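Local atomic coordinates of KDGF (Halomonas sp., PDB entry 5FQ0), a protein that probably converts the unsaturated uronate monosaccharides released from pectin and alginate into linear ketonised sugars, using a cupin fold with a bound metal. Residues B[12-17]-B[36-41]; B[46-49]-B[54-57]; B[79-82]-B[88-91]. One frame throughout, in Å; residues are numbered along the deposited sequence.

Contact 1: residues B[12-17]-B[36-41]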
loop_
_atom_site.group_PDB
_atom_site.type_symbol
_atom_site.label_atom_id
_atom_site.label_comp_id
_atom_site.label_asym_id
_atom_site.label_seq_id
_atom_site.Cartn_x
_atom_site.Cartn_y
_atom_site.Cartn_z
ATOM N N HIS B 12 -3.235 6.048 16.482
ATOM C CA HIS B 12 -2.642 4.738 16.814
ATOM C C HIS B 12 -1.163 4.810 17.216
ATOM O O HIS B 12 -0.389 5.527 16.599
ATOM C CB HIS B 12 -2.799 3.773 15.624
ATOM C CG HIS B 12 -4.225 3.541 15.225
ATOM N ND1 HIS B 12 -4.963 2.475 15.694
ATOM C CD2 HIS B 12 -5.058 4.264 14.441
ATOM C CE1 HIS B 12 -6.187 2.540 15.200
ATOM N NE2 HIS B 12 -6.273 3.618 14.435
ATOM N N ASP B 13 -0.786 4.047 18.241
ATOM C CA ASP B 13 0.600 3.949 18.718
ATOM C C ASP B 13 1.413 2.999 17.862
ATOM O O ASP B 13 0.860 2.029 17.324
ATOM C CB ASP B 13 0.629 3.358 20.161
ATOM C CG ASP B 13 -0.072 4.239 21.204
ATOM O OD1 ASP B 13 -0.296 5.457 21.008
ATOM O OD2 ASP B 13 -0.366 3.683 22.274
ATOM N N TRP B 14 2.730 3.209 17.784
ATOM C CA TRP B 14 3.597 2.182 17.205
ATOM C C TRP B 14 3.662 0.965 18.129
ATOM O O TRP B 14 3.633 1.119 19.334
ATOM C CB TRP B 14 5.015 2.709 16.992
ATOM C CG TRP B 14 5.105 3.777 15.950
ATOM C CD1 TRP B 14 5.241 5.100 16.173
ATOM C CD2 TRP B 14 5.062 3.605 14.524
ATOM N NE1 TRP B 14 5.286 5.778 14.973
ATOM C CE2 TRP B 14 5.181 4.881 13.947
ATOM C CE3 TRP B 14 4.944 2.500 13.684
ATOM C CZ2 TRP B 14 5.183 5.088 12.544
ATOM C CZ3 TRP B 14 4.938 2.704 12.283
ATOM C CH2 TRP B 14 5.048 3.979 11.743
ATOM N N GLN B 15 3.745 -0.228 17.541
ATOM C CA GLN B 15 3.837 -1.488 18.275
ATOM C C GLN B 15 5.219 -2.062 18.002
ATOM O O GLN B 15 5.642 -2.096 16.852
ATOM C CB GLN B 15 2.776 -2.501 17.777
ATOM C CG GLN B 15 1.321 -2.050 17.901
ATOM C CD GLN B 15 0.946 -1.705 19.338
ATOM O OE1 GLN B 15 1.304 -2.424 20.274
ATOM N NE2 GLN B 15 0.269 -0.569 19.525
ATOM N N ASP B 16 5.909 -2.532 19.034
ATOM C CA ASP B 16 7.227 -3.146 18.843
ATOM C C ASP B 16 7.126 -4.481 18.121
ATOM O O ASP B 16 6.273 -5.282 18.430
ATOM C CB ASP B 16 7.904 -3.346 20.179
ATOM C CG ASP B 16 8.292 -2.045 20.803
ATOM O OD1 ASP B 16 8.767 -1.168 20.066
ATOM O OD2 ASP B 16 8.095 -1.874 22.009
ATOM N N VAL B 17 7.967 -4.692 17.124
ATOM C CA VAL B 17 7.997 -5.955 16.427
ATOM C C VAL B 17 9.207 -6.688 16.972
ATOM O O VAL B 17 9.051 -7.742 17.593
ATOM C CB VAL B 17 8.113 -5.768 14.906
ATOM C CG1 VAL B 17 8.249 -7.123 14.206
ATOM C CG2 VAL B 17 6.925 -4.965 14.376
ATOM N N CYS B 36 1.870 -0.694 8.282
ATOM C CA CYS B 36 2.940 0.296 8.100
ATOM C C CYS B 36 4.081 -0.154 9.007
ATOM O O CYS B 36 3.869 -0.299 10.216
ATOM C CB CYS B 36 2.459 1.716 8.458
ATOM S SG CYS B 36 3.739 2.987 8.308
ATOM N N VAL B 37 5.274 -0.382 8.433
ATOM C CA VAL B 37 6.441 -0.876 9.206
ATOM C C VAL B 37 7.582 0.166 9.202
ATOM O O VAL B 37 8.009 0.658 8.148
ATOM C CB VAL B 37 6.972 -2.252 8.689
ATOM C CG1 VAL B 37 7.972 -2.875 9.691
ATOM C CG2 VAL B 37 5.808 -3.220 8.423
ATOM N N LYS B 38 8.050 0.507 10.400
ATOM C CA LYS B 38 9.108 1.499 10.594
ATOM C C LYS B 38 10.409 0.839 11.049
ATOM O O LYS B 38 10.442 0.169 12.099
ATOM C CB LYS B 38 8.686 2.520 11.659
ATOM C CG LYS B 38 9.719 3.628 11.889
ATOM C CD LYS B 38 9.139 4.778 12.696
ATOM C CE LYS B 38 8.618 4.334 14.065
ATOM N NZ LYS B 38 9.650 4.004 15.067
ATOM N N PHE B 39 11.480 1.096 10.292
ATOM C CA PHE B 39 12.789 0.537 10.573
ATOM C C PHE B 39 13.724 1.654 11.037
ATOM O O PHE B 39 13.749 2.716 10.460
ATOM C CB PHE B 39 13.389 -0.019 9.274
ATOM C CG PHE B 39 12.831 -1.339 8.836
ATOM C CD1 PHE B 39 11.508 -1.463 8.439
ATOM C CD2 PHE B 39 13.684 -2.462 8.737
ATOM C CE1 PHE B 39 11.026 -2.692 7.990
ATOM C CE2 PHE B 39 13.205 -3.689 8.314
ATOM C CZ PHE B 39 11.880 -3.808 7.933
ATOM N N ASP B 40 14.492 1.389 12.077
ATOM C CA ASP B 40 15.662 2.175 12.382
ATOM C C ASP B 40 16.679 1.906 11.285
ATOM O O ASP B 40 16.612 0.880 10.602
ATOM C CB ASP B 40 16.233 1.695 13.706
ATOM C CG ASP B 40 15.349 2.044 14.866
ATOM O OD1 ASP B 40 14.357 2.801 14.707
ATOM O OD2 ASP B 40 15.687 1.597 15.956
ATOM N N ARG B 41 17.605 2.837 11.088
ATOM C CA ARG B 41 18.658 2.640 10.100
ATOM C C ARG B 41 19.483 1.373 10.405
ATOM O O ARG B 41 19.853 1.107 11.547
ATOM C CB ARG B 41 19.532 3.878 10.070
ATOM C CG ARG B 41 20.865 3.724 9.400
ATOM C CD ARG B 41 21.752 4.559 10.292
ATOM N NE ARG B 41 22.126 5.808 9.695
ATOM C CZ ARG B 41 22.564 6.875 10.351
ATOM N NH1 ARG B 41 22.623 6.935 11.674
ATOM N NH2 ARG B 41 22.941 7.908 9.637
#
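Trp-14 and Lys-38 mark the nearest backbone approach, their CA atoms 8.6 Å apart, too far for the backbones to pair, so the Trp-14 side chain makes the bridge. The lysine chain crosses the indole almost perpendicularly and bends at its last two torsions (chi3 59°, chi4 73°), which lays its end over one ring face. CE makes a CH-pi contact there, 3.6 Å from the centroid of the five-membered ring of Trp-14. NZ stands higher over the same ring, 4.5 Å from that centroid and only 2° off the normal, as a cation-pi partner; it is also hydrogen-bonded to Gln-22. Cys-36 meets the six-membered ring at its rim instead, with SG 3.8 Å from Trp-14 CH2 in a sulfur-aromatic contact and its carbonyl O near CZ3. With an alanine in place of Trp-14, the ammonium of Lys-38 would probably keep Gln-22 but lose its aromatic partner, and the sulfur of Cys-36 would lose its cover on this side. The contact packs one end of the cupin fold's six-stranded antiparallel sheet, away from the nickel: the indole reaches across strand 21-29, between strands 15-18 and 32-39, and also meets Lys-24 by cation-pi and Leu-99.

Contact 2: residues B[46-49]-B[54-57]. With NI (nickel (II) ion), chain H.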
loop_
_atom_site.group_PDB
_atom_site.type_symbol
_atom_site.label_atom_id
_atom_site.label_comp_id
_atom_site.label_asym_id
_atom_site.label_seq_id
_atom_site.Cartn_x
_atom_site.Cartn_y
_atom_site.Cartn_z
ATOM N N THR B 46 15.151 -10.183 8.043
ATOM C CA THR B 46 15.912 -11.342 7.546
ATOM C C THR B 46 15.147 -12.108 6.446
ATOM O O THR B 46 13.920 -12.210 6.489
ATOM C CB THR B 46 16.369 -12.287 8.695
ATOM O OG1 THR B 46 15.238 -12.830 9.357
ATOM C CG2 THR B 46 17.192 -11.523 9.747
ATOM N N PRO B 47 15.872 -12.632 5.449
ATOM C CA PRO B 47 15.195 -13.235 4.297
ATOM C C PRO B 47 14.319 -14.397 4.717
ATOM O O PRO B 47 14.719 -15.195 5.551
ATOM C CB PRO B 47 16.364 -13.694 3.392
ATOM C CG PRO B 47 17.535 -12.842 3.830
ATOM C CD PRO B 47 17.342 -12.749 5.330
ATOM N N HIS B 48 13.111 -14.458 4.153
ATOM C CA HIS B 48 12.116 -15.456 4.511
ATOM C C HIS B 48 11.153 -15.544 3.308
ATOM O O HIS B 48 11.223 -14.740 2.361
ATOM C CB HIS B 48 11.377 -15.013 5.780
ATOM C CG HIS B 48 10.603 -13.742 5.579
ATOM N ND1 HIS B 48 11.216 -12.510 5.506
ATOM C CD2 HIS B 48 9.293 -13.526 5.310
ATOM C CE1 HIS B 48 10.306 -11.580 5.278
ATOM N NE2 HIS B 48 9.135 -12.171 5.144
ATOM N N GLN B 49 10.273 -16.533 3.357
ATOM C CA GLN B 49 9.271 -16.821 2.324
ATOM C C GLN B 49 7.976 -16.944 3.059
ATOM O O GLN B 49 7.975 -17.358 4.226
ATOM C CB GLN B 49 9.472 -18.231 1.774
ATOM C CG GLN B 49 10.557 -18.417 0.761
ATOM C CD GLN B 49 10.399 -19.723 0.005
ATOM O OE1 GLN B 49 9.618 -20.585 0.407
ATOM N NE2 GLN B 49 11.116 -19.857 -1.116
ATOM N N ASP B 54 0.837 -13.686 -0.565
ATOM C CA ASP B 54 1.552 -12.794 -1.488
ATOM C C ASP B 54 1.849 -11.519 -0.690
ATOM O O ASP B 54 1.106 -11.177 0.234
ATOM C CB ASP B 54 0.705 -12.411 -2.723
ATOM C CG ASP B 54 0.375 -13.605 -3.627
ATOM O OD1 ASP B 54 1.200 -14.551 -3.711
ATOM O OD2 ASP B 54 -0.663 -13.557 -4.321
ATOM N N GLN B 55 2.943 -10.846 -1.026
ATOM C CA GLN B 55 3.370 -9.644 -0.338
ATOM C C GLN B 55 3.801 -8.592 -1.348
ATOM O O GLN B 55 4.495 -8.900 -2.337
ATOM C CB GLN B 55 4.515 -9.909 0.627
ATOM C CG GLN B 55 4.824 -8.647 1.451
ATOM C CD GLN B 55 5.917 -8.881 2.439
ATOM O OE1 GLN B 55 6.107 -10.009 2.864
ATOM N NE2 GLN B 55 6.659 -7.816 2.824
ATOM N N ILE B 56 3.365 -7.352 -1.120
ATOM C CA ILE B 56 3.968 -6.200 -1.779
ATOM C C ILE B 56 4.537 -5.292 -0.694
ATOM O O ILE B 56 3.872 -5.043 0.330
ATOM C CB ILE B 56 2.949 -5.446 -2.701
ATOM C CG1 ILE B 56 2.615 -6.308 -3.944
ATOM C CG2 ILE B 56 3.512 -4.085 -3.175
ATOM C CD1 ILE B 56 1.446 -5.802 -4.748
ATOM N N GLY B 57 5.754 -4.788 -0.900
ATOM C CA GLY B 57 6.309 -3.736 -0.030
ATOM C C GLY B 57 6.409 -2.428 -0.794
ATOM O O GLY B 57 7.127 -2.310 -1.801
HETATM NI NI NI H . 7.506 -11.128 4.117
#
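His-48 and Gln-55 meet through the nickel ion rather than through each other. Each binds the metal at 2.2 Å, the histidine by NE2 and the glutamine by OE1. His-48 NE2 itself stays 4.4 Å from Gln-55 OE1. They approach from opposite sides, the NE2-nickel-OE1 angle being about 171°, which makes them trans ligands in a site of six donor atoms. The ion sits 3.1 Å from CE1 and 3.2 Å from CD2 of His-48, so the imidazole points at it almost symmetrically. Gln-55 reaches in from its strand with CG anti to the backbone N (chi1 -173°) and the chain straight beyond, which carries the amide oxygen out to the metal.

His-50 and His-89 also bind nickel, and the spacing of His-48, His-50 and Gln-55 along the chain is that of the first conserved cupin motif, with glutamine where many cupins have glutamate. A neutral amide thus takes the place of a carboxylate next to the metal.

Hydrogen bonds also reach both ligands. His-48 ND1 donates to Thr-46 O, 2.9 Å away with an N-H...O angle of 158°; the acceptor lies at the ring edge, in its plane, and this bond restrains rotation of the imidazole while NE2 serves the metal. Gln-55 NE2 is bonded to a citrate, probably from the crystallisation liquor, and within the protein makes a weak bond to Asp-102. Apolar cover for the glutamine comes from Phe-81 on strand 80-83 and Phe-104 on strand 98-105.

Contact 3: residues B[79-82]-B[88-91]. With NI (nickel (II) ion), chain H.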
loop_
_atom_site.group_PDB
_atom_site.type_symbol
_atom_site.label_atom_id
_atom_site.label_comp_id
_atom_site.label_asym_id
_atom_site.label_seq_id
_atom_site.Cartn_x
_atom_site.Cartn_y
_atom_site.Cartn_z
ATOM N N ASP B 79 9.040 3.584 -4.707
ATOM C CA ASP B 79 9.411 2.294 -5.292
ATOM C C ASP B 79 8.781 1.144 -4.551
ATOM O O ASP B 79 8.358 1.305 -3.388
ATOM C CB ASP B 79 10.943 2.076 -5.314
ATOM C CG ASP B 79 11.708 3.162 -6.088
ATOM O OD1 ASP B 79 11.190 3.794 -7.037
ATOM O OD2 ASP B 79 12.877 3.368 -5.722
ATOM N N ALA B 80 8.739 -0.034 -5.181
ATOM C CA ALA B 80 8.133 -1.202 -4.521
ATOM C C ALA B 80 8.764 -2.547 -4.914
ATOM O O ALA B 80 9.461 -2.641 -5.924
ATOM C CB ALA B 80 6.624 -1.227 -4.777
ATOM N N PHE B 81 8.526 -3.586 -4.128
ATOM C CA PHE B 81 8.752 -4.970 -4.610
ATOM C C PHE B 81 7.474 -5.792 -4.482
ATOM O O PHE B 81 6.634 -5.490 -3.611
ATOM C CB PHE B 81 9.894 -5.673 -3.855
ATOM C CG PHE B 81 9.580 -6.011 -2.423
ATOM C CD1 PHE B 81 9.745 -5.060 -1.407
ATOM C CD2 PHE B 81 9.147 -7.286 -2.078
ATOM C CE1 PHE B 81 9.469 -5.369 -0.097
ATOM C CE2 PHE B 81 8.876 -7.617 -0.751
ATOM C CZ PHE B 81 9.030 -6.661 0.245
ATOM N N VAL B 82 7.349 -6.844 -5.307
ATOM C CA VAL B 82 6.294 -7.842 -5.146
ATOM C C VAL B 82 6.964 -9.185 -4.931
ATOM O O VAL B 82 7.821 -9.541 -5.721
ATOM C CB VAL B 82 5.219 -7.816 -6.292
ATOM C CG1 VAL B 82 5.845 -7.899 -7.693
ATOM C CG2 VAL B 82 4.122 -8.882 -6.104
ATOM N N MET B 88 11.519 -15.781 -1.693
ATOM C CA MET B 88 12.406 -15.287 -0.656
ATOM C C MET B 88 12.599 -13.798 -0.786
ATOM O O MET B 88 12.890 -13.287 -1.869
ATOM C CB MET B 88 13.788 -15.957 -0.772
ATOM C CG MET B 88 13.814 -17.411 -0.307
ATOM S SD MET B 88 13.524 -17.596 1.465
ATOM C CE MET B 88 14.775 -16.462 2.032
ATOM N N HIS B 89 12.479 -13.097 0.327
ATOM C CA HIS B 89 12.650 -11.663 0.306
ATOM C C HIS B 89 13.119 -11.247 1.693
ATOM O O HIS B 89 12.872 -11.948 2.689
ATOM C CB HIS B 89 11.331 -10.951 -0.097
ATOM C CG HIS B 89 10.173 -11.249 0.811
ATOM N ND1 HIS B 89 9.503 -12.461 0.799
ATOM C CD2 HIS B 89 9.589 -10.507 1.777
ATOM C CE1 HIS B 89 8.566 -12.452 1.730
ATOM N NE2 HIS B 89 8.570 -11.262 2.311
ATOM N N GLY B 90 13.830 -10.135 1.738
ATOM C CA GLY B 90 14.384 -9.569 2.982
ATOM C C GLY B 90 14.753 -8.124 2.708
ATOM O O GLY B 90 14.692 -7.673 1.559
ATOM N N ALA B 91 15.147 -7.391 3.742
ATOM C CA ALA B 91 15.453 -5.953 3.591
ATOM C C ALA B 91 16.432 -5.469 4.640
ATOM O O ALA B 91 16.429 -5.943 5.770
ATOM C CB ALA B 91 14.157 -5.115 3.700
HETATM NI NI NI H . 7.506 -11.128 4.117
#
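Phe-81 and His-89 share a first torsion that places CG between the backbone N and the carbonyl carbon (chi1 70° and 59°), and this swings both rings off facing strands until they meet. The backbones remain well separated, the CA atoms of Phe-81 and His-89 being 9.2 Å apart. One corner of the phenyl ring does the touching: Phe-81 CE2 comes within 3.9 Å of His-89 CD2, and the same atom lies 4.2 Å from CB of the histidine, so it rests alongside the root of the imidazole. The two side chains run roughly perpendicular to each other, yet the ring planes are inclined by only 37°. Their centroids are 5.8 Å apart, an oblique aromatic pair held by van der Waals contact.

The two nitrogens of the imidazole are both engaged. His-89 NE2 binds nickel at 2.1 Å, while ND1 is hydrogen-bonded to Thr-87 O, so the ring is pinned at both positions. Phe-81 lies against CD2, the ring carbon next to NE2, and it also touches Gln-55; it is therefore a second-shell residue packed against two metal ligands. His-89 is the histidine of the second cupin motif, which completes the protein's set of ligands with the three from the first.

Phe-81 packs further on Val-66 and Leu-68 of strand 64-68. Strand 89-93 runs between strands 44-48 and 64-68 in the four-stranded sheet, whereas strand 80-83 borders strand 54-61 in the six-stranded one and pairs antiparallel with a strand of the neighbouring subunit.

Along the chain the three contacts follow one another in series, each closing before the next opens. Contacts 2 and 3 form one unit, their centres about 6 Å apart: both touch nickel, and both span the two facing sheets of the cupin fold, with strands 54-61 and 80-83 adjacent in one and 44-48 and 89-93 adjacent in the other. They supply three of the four protein ligands, His-50 being the fourth. Contact 1 lies on the opposite side of the chain's centre, its own centre about 17 Å from that of contact 2 and 18 Å from that of contact 3. Touching neither, it ties the N-terminal edge of the shared six-stranded sheet to strand 32-39.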